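PDB 2PBZ: 5-formaminoimidazole-4-carboxamide-1-(Beta)-D-ribofuranosyl 5'-monophosphate synthetase from Thermococcus kodakarensis, which probably catalyses an ATP-dependent, carbon-nitrogen bond-forming step of purine (IMP) biosynthesis, with magnesium or manganese as likely cofactor. Local coordinates for residues A78-K83 with F92-T97; E107-P112 with G231-R236; P225-Y230 with G258-I263; W284-R287 with G291-I294; E286-S289 with A295-L298. All blocks are in the same frame, centred on the assembly; numbering follows the deposited sequence.

Interaction 1. Residues A78-K83 with F92-T97; sequences AIEKAK and FLKWET
E80 lays its carboxylate across the aliphatic part of K94. OE2 of E80 sits 3.6 Å from CD of K94. The other oxygen makes the charged contact: OE1 of E80 is 3.6 Å from NZ of K94, a loose salt bridge. The two side chains cross at about a right angle. The E80 chain is extended beyond CG, which carries the carboxylate out from the helix end. K94 bends at its last torsion (chi4 -64°), and this turns the ammonium group back. NZ gives its hydrogen bond to the backbone O of R91, so E80 is a second, weaker partner. Beside this pair, I79 and L93 meet through single methyls, with CG2 of I79 4.0 Å from CD1 of L93. This apolar touch is also a crossing at about a right angle. The backbones stay well apart, with 8.9 Å between CA of E80 and CA of L93. The contact joins the end of helix 76-80 to the segment that leads into helix 99-109. I79 also packs on F86, and L93 on P66. Further along, F92 and W95 pack against helix 224-241, and W95 also touches helix 99-109.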
# COMPACT_ATOMS: atom_id res chain seq x y z
N ALA A 78 -12.01 8.90 34.40
CA ALA A 78 -11.93 7.51 34.82
C ALA A 78 -10.56 6.90 34.55
O ALA A 78 -9.99 6.23 35.41
CB ALA A 78 -13.03 6.69 34.12
N ILE A 79 -10.03 7.18 33.37
CA ILE A 79 -8.73 6.64 32.96
C ILE A 79 -7.56 7.18 33.78
O ILE A 79 -6.69 6.41 34.22
CB ILE A 79 -8.47 6.94 31.47
CG1 ILE A 79 -9.53 6.20 30.62
CG2 ILE A 79 -7.08 6.51 31.07
CD1 ILE A 79 -9.67 6.72 29.23
N GLU A 80 -7.53 8.50 33.99
CA GLU A 80 -6.46 9.10 34.77
C GLU A 80 -6.49 8.63 36.22
O GLU A 80 -5.45 8.62 36.88
CB GLU A 80 -6.52 10.61 34.70
CG GLU A 80 -5.84 11.18 33.45
CD GLU A 80 -6.22 12.62 33.17
OE1 GLU A 80 -5.78 13.50 33.93
OE2 GLU A 80 -6.98 12.87 32.21
N LYS A 81 -7.67 8.24 36.70
CA LYS A 81 -7.80 7.77 38.07
C LYS A 81 -8.00 6.25 38.09
O LYS A 81 -8.28 5.67 39.14
CB LYS A 81 -8.97 8.45 38.77
CG LYS A 81 -10.32 7.98 38.29
CD LYS A 81 -11.45 8.81 38.86
CE LYS A 81 -12.78 8.39 38.23
NZ LYS A 81 -13.85 9.42 38.44
N ALA A 82 -7.88 5.62 36.92
CA ALA A 82 -8.06 4.18 36.81
C ALA A 82 -7.06 3.41 37.68
O ALA A 82 -5.96 3.89 37.96
CB ALA A 82 -7.93 3.73 35.35
N LYS A 83 -7.46 2.21 38.08
CA LYS A 83 -6.64 1.35 38.92
C LYS A 83 -5.65 0.51 38.12
O LYS A 83 -4.55 0.21 38.60
CB LYS A 83 -7.56 0.44 39.74
CG LYS A 83 -7.05 0.12 41.13
CD LYS A 83 -7.75 -1.10 41.73
CE LYS A 83 -7.32 -2.37 41.01
NZ LYS A 83 -7.88 -3.59 41.66
N PHE A 92 -1.04 11.78 29.25
CA PHE A 92 -0.83 12.28 27.89
C PHE A 92 -2.05 12.06 27.00
O PHE A 92 -2.40 12.91 26.19
CB PHE A 92 0.40 11.57 27.30
CG PHE A 92 0.70 11.93 25.87
CD1 PHE A 92 0.65 13.26 25.43
CD2 PHE A 92 1.10 10.95 24.97
CE1 PHE A 92 1.00 13.59 24.11
CE2 PHE A 92 1.45 11.27 23.66
CZ PHE A 92 1.40 12.59 23.22
N LEU A 93 -2.70 10.92 27.16
CA LEU A 93 -3.86 10.58 26.36
C LEU A 93 -4.88 11.70 26.14
O LEU A 93 -5.56 11.72 25.12
CB LEU A 93 -4.58 9.38 26.98
CG LEU A 93 -3.73 8.12 27.17
CD1 LEU A 93 -4.41 7.19 28.15
CD2 LEU A 93 -3.50 7.46 25.82
N LYS A 94 -4.98 12.65 27.08
CA LYS A 94 -5.96 13.73 26.94
C LYS A 94 -5.51 14.88 26.05
O LYS A 94 -6.32 15.69 25.61
CB LYS A 94 -6.33 14.27 28.33
CG LYS A 94 -5.14 14.83 29.10
CD LYS A 94 -5.58 15.62 30.34
CE LYS A 94 -4.38 16.16 31.09
NZ LYS A 94 -3.51 15.09 31.64
N TRP A 95 -4.22 14.94 25.77
CA TRP A 95 -3.65 16.01 24.96
C TRP A 95 -4.07 16.08 23.51
O TRP A 95 -3.79 17.07 22.84
CB TRP A 95 -2.14 15.97 25.06
CG TRP A 95 -1.66 16.52 26.36
CD1 TRP A 95 -1.67 15.91 27.58
CD2 TRP A 95 -1.12 17.84 26.58
NE1 TRP A 95 -1.17 16.76 28.54
CE2 TRP A 95 -0.83 17.95 27.96
CE3 TRP A 95 -0.85 18.94 25.73
CZ2 TRP A 95 -0.29 19.12 28.52
CZ3 TRP A 95 -0.31 20.11 26.29
CH2 TRP A 95 -0.03 20.18 27.68
N GLU A 96 -4.75 15.04 23.01
CA GLU A 96 -5.20 15.05 21.63
C GLU A 96 -6.70 15.31 21.62
O GLU A 96 -7.32 15.44 20.57
CB GLU A 96 -4.90 13.70 20.97
CG GLU A 96 -5.96 12.65 21.24
CD GLU A 96 -5.64 11.30 20.62
OE1 GLU A 96 -5.19 11.26 19.45
OE2 GLU A 96 -5.86 10.27 21.29
N THR A 97 -7.27 15.41 22.82
CA THR A 97 -8.71 15.60 22.97
C THR A 97 -9.31 16.98 22.73
O THR A 97 -10.48 17.09 22.37
CB THR A 97 -9.16 15.11 24.35
OG1 THR A 97 -8.65 13.78 24.57
CG2 THR A 97 -10.68 15.06 24.43

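Interaction 2. Residues E107-P112 with G231-R236; sequences EGAGIP and GLAFVR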
# COMPACT_ATOMS: atom_id res chain seq x y z
N GLU A 107 2.40 24.47 19.56
CA GLU A 107 3.04 25.78 19.62
C GLU A 107 4.33 25.61 20.42
O GLU A 107 5.39 26.06 20.01
CB GLU A 107 2.12 26.79 20.30
CG GLU A 107 0.72 26.82 19.69
CD GLU A 107 -0.12 27.99 20.17
OE1 GLU A 107 -0.30 28.12 21.41
OE2 GLU A 107 -0.60 28.77 19.32
N GLY A 108 4.22 24.92 21.56
CA GLY A 108 5.37 24.70 22.41
C GLY A 108 6.51 23.97 21.73
O GLY A 108 7.66 24.11 22.13
N ALA A 109 6.20 23.20 20.69
CA ALA A 109 7.24 22.46 19.97
C ALA A 109 7.74 23.23 18.75
O ALA A 109 8.69 22.81 18.10
CB ALA A 109 6.74 21.08 19.55
N GLY A 110 7.08 24.35 18.45
CA GLY A 110 7.48 25.16 17.31
C GLY A 110 7.02 24.60 15.98
O GLY A 110 7.48 25.02 14.93
N ILE A 111 6.09 23.65 16.03
CA ILE A 111 5.57 23.03 14.83
C ILE A 111 4.53 23.92 14.14
O ILE A 111 3.60 24.42 14.79
CB ILE A 111 4.95 21.65 15.16
CG1 ILE A 111 6.00 20.78 15.86
CG2 ILE A 111 4.46 20.95 13.88
CD1 ILE A 111 5.46 19.50 16.43
N PRO A 112 4.68 24.12 12.83
CA PRO A 112 3.74 24.96 12.07
C PRO A 112 2.36 24.32 12.07
O PRO A 112 2.24 23.14 11.81
CB PRO A 112 4.34 24.99 10.67
CG PRO A 112 5.83 24.76 10.92
CD PRO A 112 5.79 23.67 11.97
N GLY A 231 9.38 15.95 15.50
CA GLY A 231 9.11 14.91 16.48
C GLY A 231 9.95 15.07 17.73
O GLY A 231 9.44 14.99 18.86
N LEU A 232 11.25 15.29 17.54
CA LEU A 232 12.17 15.49 18.64
C LEU A 232 11.69 16.64 19.50
O LEU A 232 11.65 16.54 20.73
CB LEU A 232 13.57 15.80 18.12
CG LEU A 232 14.49 14.60 17.95
CD1 LEU A 232 15.86 15.09 17.49
CD2 LEU A 232 14.63 13.87 19.28
N ALA A 233 11.32 17.73 18.85
CA ALA A 233 10.86 18.91 19.55
C ALA A 233 9.60 18.60 20.33
O ALA A 233 9.42 19.07 21.45
CB ALA A 233 10.59 20.03 18.56
N PHE A 234 8.72 17.79 19.74
CA PHE A 234 7.47 17.45 20.40
C PHE A 234 7.75 16.71 21.71
O PHE A 234 7.12 16.97 22.73
CB PHE A 234 6.62 16.57 19.49
CG PHE A 234 5.23 16.33 20.01
CD1 PHE A 234 4.28 17.35 19.98
CD2 PHE A 234 4.89 15.10 20.57
CE1 PHE A 234 3.00 17.15 20.52
CE2 PHE A 234 3.61 14.89 21.10
CZ PHE A 234 2.67 15.91 21.07
N VAL A 235 8.68 15.76 21.66
CA VAL A 235 9.05 15.00 22.82
C VAL A 235 9.57 15.91 23.92
O VAL A 235 9.16 15.79 25.07
CB VAL A 235 10.11 13.95 22.48
CG1 VAL A 235 10.58 13.24 23.74
CG2 VAL A 235 9.54 12.96 21.49
N ARG A 236 10.45 16.83 23.55
CA ARG A 236 11.03 17.76 24.52
C ARG A 236 9.98 18.55 25.27
O ARG A 236 9.94 18.50 26.49
CB ARG A 236 11.98 18.76 23.84
CG ARG A 236 12.98 18.13 22.86
CD ARG A 236 13.83 17.04 23.50
NE ARG A 236 15.00 17.56 24.20
CZ ARG A 236 15.80 16.81 24.95
NH1 ARG A 236 15.57 15.52 25.09
NH2 ARG A 236 16.85 17.35 25.57
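A Schellman motif ends helix 99-109, and its last turn rests on helix 224-241. G110 follows the helix with positive phi (78°), and its N bonds back to the O of E107. A109, before the turn, and I111, after it, both face helix 224-241. CB of A109 lies 3.8 Å from CA of F234, so the methyl presses on helix backbone as well as on side chains. CA of A109 and CA of F234 are only 5.0 Å apart. A233 meets A109 in two ways: its CB is 3.4 Å from the O of A109 and 4.1 Å from the CB of A109. I111 adds the tip of its chain, with CD1 4.3 Å from CD1 of F234. CB of A109 is at 4.5 Å from that same ring atom. Both groups approach the ring obliquely. The first torsion of F234 sets CG opposite the backbone N (chi1 -171°), and the ring lies beside the I111 tip. Farther out, F234 meets the ring of F250, and I111 packs on F254 and A262. The contact therefore joins a helix of the N-terminal, Rossmann-related family region to a helix of the ATP-grasp-related region. Across it the contacts are apolar, apart from the carbonyl O of A109 beside a methyl. Small residues let the backbones come this near, and cohesion rests on close fit and burial rather than on charge or directed polar bonds.

Interaction 3. Residues P225-Y230 with G258-I263; sequences PQLYDY and GSFKAI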
# COMPACT_ATOMS: atom_id res chain seq x y z
N PRO A 225 13.75 13.93 7.48
CA PRO A 225 14.56 14.66 8.46
C PRO A 225 13.75 15.76 9.16
O PRO A 225 13.79 15.92 10.38
CB PRO A 225 15.69 15.23 7.61
CG PRO A 225 15.88 14.17 6.59
CD PRO A 225 14.46 13.84 6.19
N GLN A 226 13.01 16.51 8.37
CA GLN A 226 12.20 17.61 8.87
C GLN A 226 11.17 17.11 9.89
O GLN A 226 10.93 17.75 10.92
CB GLN A 226 11.49 18.26 7.69
CG GLN A 226 11.67 19.74 7.59
CD GLN A 226 10.80 20.48 8.57
OE1 GLN A 226 11.23 20.83 9.68
NE2 GLN A 226 9.55 20.72 8.18
N LEU A 227 10.56 15.97 9.58
CA LEU A 227 9.54 15.41 10.46
C LEU A 227 10.17 14.93 11.76
O LEU A 227 9.60 15.08 12.84
CB LEU A 227 8.82 14.26 9.75
CG LEU A 227 7.93 14.70 8.58
CD1 LEU A 227 7.41 13.49 7.85
CD2 LEU A 227 6.77 15.56 9.08
N TYR A 228 11.36 14.36 11.65
CA TYR A 228 12.09 13.87 12.79
C TYR A 228 12.37 15.01 13.74
O TYR A 228 12.23 14.86 14.95
CB TYR A 228 13.41 13.26 12.34
CG TYR A 228 14.28 12.80 13.47
CD1 TYR A 228 13.89 11.74 14.29
CD2 TYR A 228 15.50 13.41 13.71
CE1 TYR A 228 14.70 11.29 15.33
CE2 TYR A 228 16.33 12.97 14.74
CZ TYR A 228 15.92 11.91 15.55
OH TYR A 228 16.75 11.45 16.53
N ASP A 229 12.78 16.15 13.18
CA ASP A 229 13.07 17.35 13.95
C ASP A 229 11.83 17.78 14.71
O ASP A 229 11.90 18.08 15.90
CB ASP A 229 13.53 18.48 13.04
CG ASP A 229 14.86 18.19 12.38
OD1 ASP A 229 15.72 17.55 13.01
OD2 ASP A 229 15.04 18.62 11.22
N TYR A 230 10.69 17.83 14.02
CA TYR A 230 9.44 18.22 14.65
C TYR A 230 9.12 17.23 15.76
O TYR A 230 8.66 17.62 16.83
CB TYR A 230 8.30 18.21 13.64
CG TYR A 230 8.31 19.37 12.67
CD1 TYR A 230 7.66 19.26 11.45
CD2 TYR A 230 8.96 20.56 12.97
CE1 TYR A 230 7.67 20.32 10.53
CE2 TYR A 230 8.98 21.62 12.07
CZ TYR A 230 8.33 21.49 10.85
OH TYR A 230 8.34 22.52 9.94
N GLY A 258 3.33 21.68 0.56
CA GLY A 258 4.62 21.64 -0.07
C GLY A 258 5.42 22.33 1.01
O GLY A 258 6.57 22.72 0.80
N SER A 259 4.78 22.49 2.18
CA SER A 259 5.42 23.17 3.31
C SER A 259 4.94 22.79 4.72
O SER A 259 5.10 23.60 5.65
CB SER A 259 5.26 24.68 3.18
OG SER A 259 3.93 25.06 3.50
N PHE A 260 4.34 21.60 4.88
CA PHE A 260 3.89 21.12 6.21
C PHE A 260 3.21 22.08 7.19
O PHE A 260 3.81 23.05 7.66
CB PHE A 260 5.06 20.47 6.97
CG PHE A 260 5.39 19.08 6.50
CD1 PHE A 260 6.72 18.66 6.39
CD2 PHE A 260 4.38 18.19 6.14
CE1 PHE A 260 7.03 17.39 5.93
CE2 PHE A 260 4.68 16.90 5.68
CZ PHE A 260 6.01 16.50 5.57
N LYS A 261 1.97 21.76 7.52
CA LYS A 261 1.17 22.51 8.48
C LYS A 261 0.55 21.41 9.35
O LYS A 261 -0.05 20.48 8.82
CB LYS A 261 0.03 23.26 7.78
CG LYS A 261 0.42 24.04 6.53
CD LYS A 261 1.02 25.39 6.85
CE LYS A 261 1.24 26.18 5.58
NZ LYS A 261 1.84 27.52 5.87
N ALA A 262 0.71 21.50 10.66
CA ALA A 262 0.14 20.49 11.55
C ALA A 262 -1.37 20.72 11.71
O ALA A 262 -1.82 21.87 11.84
CB ALA A 262 0.83 20.53 12.91
N ILE A 263 -2.13 19.64 11.69
CA ILE A 263 -3.57 19.73 11.84
C ILE A 263 -4.01 19.02 13.11
O ILE A 263 -5.12 19.21 13.59
CB ILE A 263 -4.33 19.10 10.64
CG1 ILE A 263 -3.91 17.63 10.48
CG2 ILE A 263 -4.05 19.89 9.38
CD1 ILE A 263 -4.88 16.82 9.63
O HOH W 1 6.38 23.16 8.21
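The ring of F260 is the surface on which the helix residues meet the loop that leads into strand 261-266. L227 covers one face. Its CD2 stands 3.9 Å from the centroid of the F260 ring, 24° off the normal, a CH-pi contact. The methyl is displaced toward the rim, and its nearest ring atom, CE1 of F260, is 3.7 Å away. The two side chains cross at about a right angle. Q226 works at the ring edge, where its NE2 lies 3.9 Å from CD1 of F260. Y230 contributes the edge of its own ring: CE1 is 4.4 Å from CB of F260. The next shell fixes these groups. The Q226 chain bends at chi2 (-77°), which folds the amide back over Y230. NE2 of Q226 donates to OH of Y230 at 2.8 Å, and this OH lies near the amide plane. OE1 of Q226 is over one face of the Y230 ring. A water then spans the two segments, 2.7 Å from OH of Y230 and 2.6 Å from O of F260, to which it donates. Beyond this, the rings of F254 and Y256 meet F260, and L227 packs on V173 and L186 of the sheet. Strand 261-266 begins at K261 and includes I263, which lines the ATP pocket. Chemically the contact is layered: an apolar ring and methyl lie inside, and the amide, phenol and water give the polar rim a linked path to the backbone carbonyl of F260.

Interaction 4. Residues W284-R287 with G291-I294; sequences WGER and GRRI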
# COMPACT_ATOMS: atom_id res chain seq x y z
N TRP A 284 15.72 -1.95 13.64
CA TRP A 284 15.77 -3.39 13.88
C TRP A 284 16.05 -4.17 12.61
O TRP A 284 15.87 -3.67 11.51
CB TRP A 284 14.47 -3.85 14.50
CG TRP A 284 14.52 -3.68 15.97
CD1 TRP A 284 15.18 -4.48 16.87
CD2 TRP A 284 13.96 -2.61 16.72
NE1 TRP A 284 15.07 -3.96 18.14
CE2 TRP A 284 14.32 -2.81 18.08
CE3 TRP A 284 13.19 -1.48 16.39
CZ2 TRP A 284 13.94 -1.94 19.09
CZ3 TRP A 284 12.82 -0.63 17.38
CH2 TRP A 284 13.19 -0.86 18.72
N GLY A 285 16.50 -5.40 12.75
CA GLY A 285 16.77 -6.15 11.55
C GLY A 285 15.47 -6.57 10.91
O GLY A 285 15.36 -6.71 9.69
N GLU A 286 14.46 -6.74 11.75
CA GLU A 286 13.15 -7.19 11.34
C GLU A 286 12.13 -6.07 11.20
O GLU A 286 12.30 -4.98 11.75
CB GLU A 286 12.67 -8.23 12.35
CG GLU A 286 12.68 -7.73 13.77
CD GLU A 286 12.43 -8.83 14.78
OE1 GLU A 286 11.56 -9.70 14.50
OE2 GLU A 286 13.08 -8.80 15.86
N ARG A 287 11.06 -6.36 10.46
CA ARG A 287 9.98 -5.40 10.21
C ARG A 287 9.39 -4.87 11.50
O ARG A 287 9.72 -3.77 11.93
CB ARG A 287 8.87 -6.03 9.40
CG ARG A 287 7.82 -5.03 9.02
CD ARG A 287 8.18 -4.40 7.71
NE ARG A 287 7.31 -4.89 6.65
CZ ARG A 287 7.67 -4.99 5.37
NH1 ARG A 287 8.89 -4.65 4.99
NH2 ARG A 287 6.79 -5.43 4.48
N GLY A 291 2.30 -2.10 17.10
CA GLY A 291 1.73 -2.86 18.19
C GLY A 291 2.79 -3.79 18.73
O GLY A 291 2.83 -4.08 19.92
N ARG A 292 3.66 -4.27 17.84
CA ARG A 292 4.72 -5.16 18.27
C ARG A 292 5.83 -4.36 18.93
O ARG A 292 6.53 -4.86 19.81
CB ARG A 292 5.28 -5.97 17.09
CG ARG A 292 6.27 -7.02 17.56
CD ARG A 292 6.66 -8.04 16.51
NE ARG A 292 7.58 -9.02 17.07
CZ ARG A 292 8.34 -9.84 16.34
NH1 ARG A 292 8.29 -9.80 15.02
NH2 ARG A 292 9.16 -10.69 16.94
N ARG A 293 5.97 -3.10 18.53
CA ARG A 293 7.00 -2.23 19.08
C ARG A 293 6.68 -1.94 20.54
O ARG A 293 7.56 -1.96 21.39
CB ARG A 293 7.06 -0.92 18.31
CG ARG A 293 8.16 -0.00 18.78
CD ARG A 293 9.51 -0.67 18.63
NE ARG A 293 10.56 0.10 19.29
CZ ARG A 293 10.71 0.18 20.61
NH1 ARG A 293 9.88 -0.47 21.42
NH2 ARG A 293 11.68 0.93 21.12
N ILE A 294 5.41 -1.67 20.81
CA ILE A 294 4.96 -1.42 22.16
C ILE A 294 5.25 -2.65 23.04
O ILE A 294 5.70 -2.52 24.17
CB ILE A 294 3.46 -1.17 22.19
CG1 ILE A 294 3.15 0.15 21.49
CG2 ILE A 294 2.95 -1.19 23.61
CD1 ILE A 294 1.69 0.37 21.28
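W284 comes first and turns the far end of its indole toward R293. The closest atoms of this pair are modelled too near each other, so the exact fit is doubtful. As modelled, the indole end lies over one face of the R293 guanidinium, with the two planes nearly perpendicular, 85° apart. R293 bends at chi2 (60°), which brings its end round to the indole. Its charge is paired with E185, to which NE makes a salt bridge. W284 also makes cation-pi contacts with R183 and R296. Past G285, E286 reaches R292. OE1 of E286 is 3.3 Å from NH1 of R292, a loose ion pair in which the oxygen approaches the guanidinium obliquely. The carboxylate and guanidinium planes are 82° apart. OE2 of E286 makes the stronger salt bridge, to R296. R292 extends fully from CG to NE, and its NE is held by E23. The end of R287 leads away from helix 290-302, to E281 and to D276 of the second subunit. The arrangement is a loop folded back on the first turn of the helix that follows it, here helix 290-302, and tied to it by the ion pair of E286.

Interaction 5. Residues E286-S289 with A295-L298; sequences ERLS and AREL
R296 meets E286 end-on, with both terminal nitrogens of its guanidinium directed at one oxygen. NH1 of R296 donates to OE2 of E286 at 2.8 Å, with an N-H...O angle of 152°. NH2 of R296 reaches the same OE2 of E286 at 3.1 Å, on a more bent path of 138°. The oxygen lies close to the guanidinium plane, at its edge. Seen from the carboxylate, both donors stand well above its plane and on the same face. The two planes are steeply inclined to each other, so this is a forked grip on one atom and not a flat, two-oxygen pairing. The R296 chain bends at chi3 (-54°), which turns its head toward the loop. NH2 of R296 also makes a salt bridge to E23.

Apolar contact comes from L288. Its CD1 lies over one face of the guanidinium, 3.8 Å from CZ of R296 and offset toward the rim. L288 is buried, and its O accepts a hydrogen bond from S280.

Helix capping fixes the loop end. S289 holds the N-cap position of helix 290-302, and its OG accepts from the backbone N of R292.

The chemistry uses both aspects of the guanidinium: the edge takes one carboxylate oxygen of E286, and a face takes a methyl of L288. E23 is a second acid, bound to NH2. R292 and R296 both gather round E286 and E23, and with two acids near, the charge of R296 is probably well compensated.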
# COMPACT_ATOMS: atom_id res chain seq x y z
N GLU A 286 14.46 -6.74 11.75
CA GLU A 286 13.15 -7.19 11.34
C GLU A 286 12.13 -6.07 11.20
O GLU A 286 12.30 -4.98 11.75
CB GLU A 286 12.67 -8.23 12.35
CG GLU A 286 12.68 -7.73 13.77
CD GLU A 286 12.43 -8.83 14.78
OE1 GLU A 286 11.56 -9.70 14.50
OE2 GLU A 286 13.08 -8.80 15.86
N ARG A 287 11.06 -6.36 10.46
CA ARG A 287 9.98 -5.40 10.21
C ARG A 287 9.39 -4.87 11.50
O ARG A 287 9.72 -3.77 11.93
CB ARG A 287 8.87 -6.03 9.40
CG ARG A 287 7.82 -5.03 9.02
CD ARG A 287 8.18 -4.40 7.71
NE ARG A 287 7.31 -4.89 6.65
CZ ARG A 287 7.67 -4.99 5.37
NH1 ARG A 287 8.89 -4.65 4.99
NH2 ARG A 287 6.79 -5.43 4.48
N LEU A 288 8.48 -5.63 12.10
CA LEU A 288 7.91 -5.22 13.38
C LEU A 288 6.94 -4.02 13.34
O LEU A 288 7.35 -2.89 13.08
CB LEU A 288 9.09 -4.95 14.32
CG LEU A 288 8.99 -4.52 15.77
CD1 LEU A 288 10.31 -4.83 16.45
CD2 LEU A 288 8.67 -3.05 15.84
N SER A 289 5.66 -4.27 13.62
CA SER A 289 4.64 -3.21 13.62
C SER A 289 4.68 -2.36 14.90
O SER A 289 5.46 -2.63 15.82
CB SER A 289 3.25 -3.80 13.51
OG SER A 289 2.86 -4.37 14.75
N ALA A 295 5.00 -3.84 22.50
CA ALA A 295 5.23 -5.08 23.22
C ALA A 295 6.70 -5.35 23.44
O ALA A 295 7.08 -5.88 24.48
CB ALA A 295 4.60 -6.25 22.50
N ARG A 296 7.53 -4.99 22.46
CA ARG A 296 8.96 -5.23 22.61
C ARG A 296 9.52 -4.28 23.65
O ARG A 296 10.50 -4.60 24.33
CB ARG A 296 9.71 -5.04 21.30
CG ARG A 296 11.21 -5.15 21.50
CD ARG A 296 11.91 -5.60 20.26
NE ARG A 296 11.35 -6.84 19.75
CZ ARG A 296 11.82 -7.50 18.71
NH1 ARG A 296 12.89 -7.05 18.06
NH2 ARG A 296 11.22 -8.61 18.30
N GLU A 297 8.89 -3.12 23.77
CA GLU A 297 9.30 -2.12 24.74
C GLU A 297 9.04 -2.70 26.11
O GLU A 297 9.83 -2.56 27.04
CB GLU A 297 8.49 -0.83 24.56
CG GLU A 297 8.96 0.30 25.44
CD GLU A 297 10.25 0.91 24.95
OE1 GLU A 297 11.16 0.15 24.51
OE2 GLU A 297 10.37 2.14 25.01
N LEU A 298 7.90 -3.37 26.23
CA LEU A 298 7.50 -4.00 27.46
C LEU A 298 8.48 -5.11 27.82
O LEU A 298 9.01 -5.14 28.93
CB LEU A 298 6.10 -4.56 27.28
CG LEU A 298 5.17 -4.62 28.49
CD1 LEU A 298 5.16 -3.28 29.21
CD2 LEU A 298 3.77 -5.00 28.02

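Along the chain interaction 1 closes before interaction 2 opens, while interactions 2 and 3 interleave. Interactions 1 and 2 have centres 21 Å apart and touch where F92 meets F234. Interactions 2 and 3 lie about 10 Å apart between centres. Both use helix 224-241, and P112 meets A262 by a probable backbone hydrogen bond. Interaction 2 joins the N-terminal family region to the ATP-grasp-related region; interactions 1 and 3 lie one within each and touch it. Interactions 4 and 5 form a separate group, with centres about 24 to 26 Å from those of the others. Their own centres are 3 Å apart, and they share E286, R287 and helix 290-302. Interaction 3, and interactions 4 and 5 through R287, also touch the second subunit.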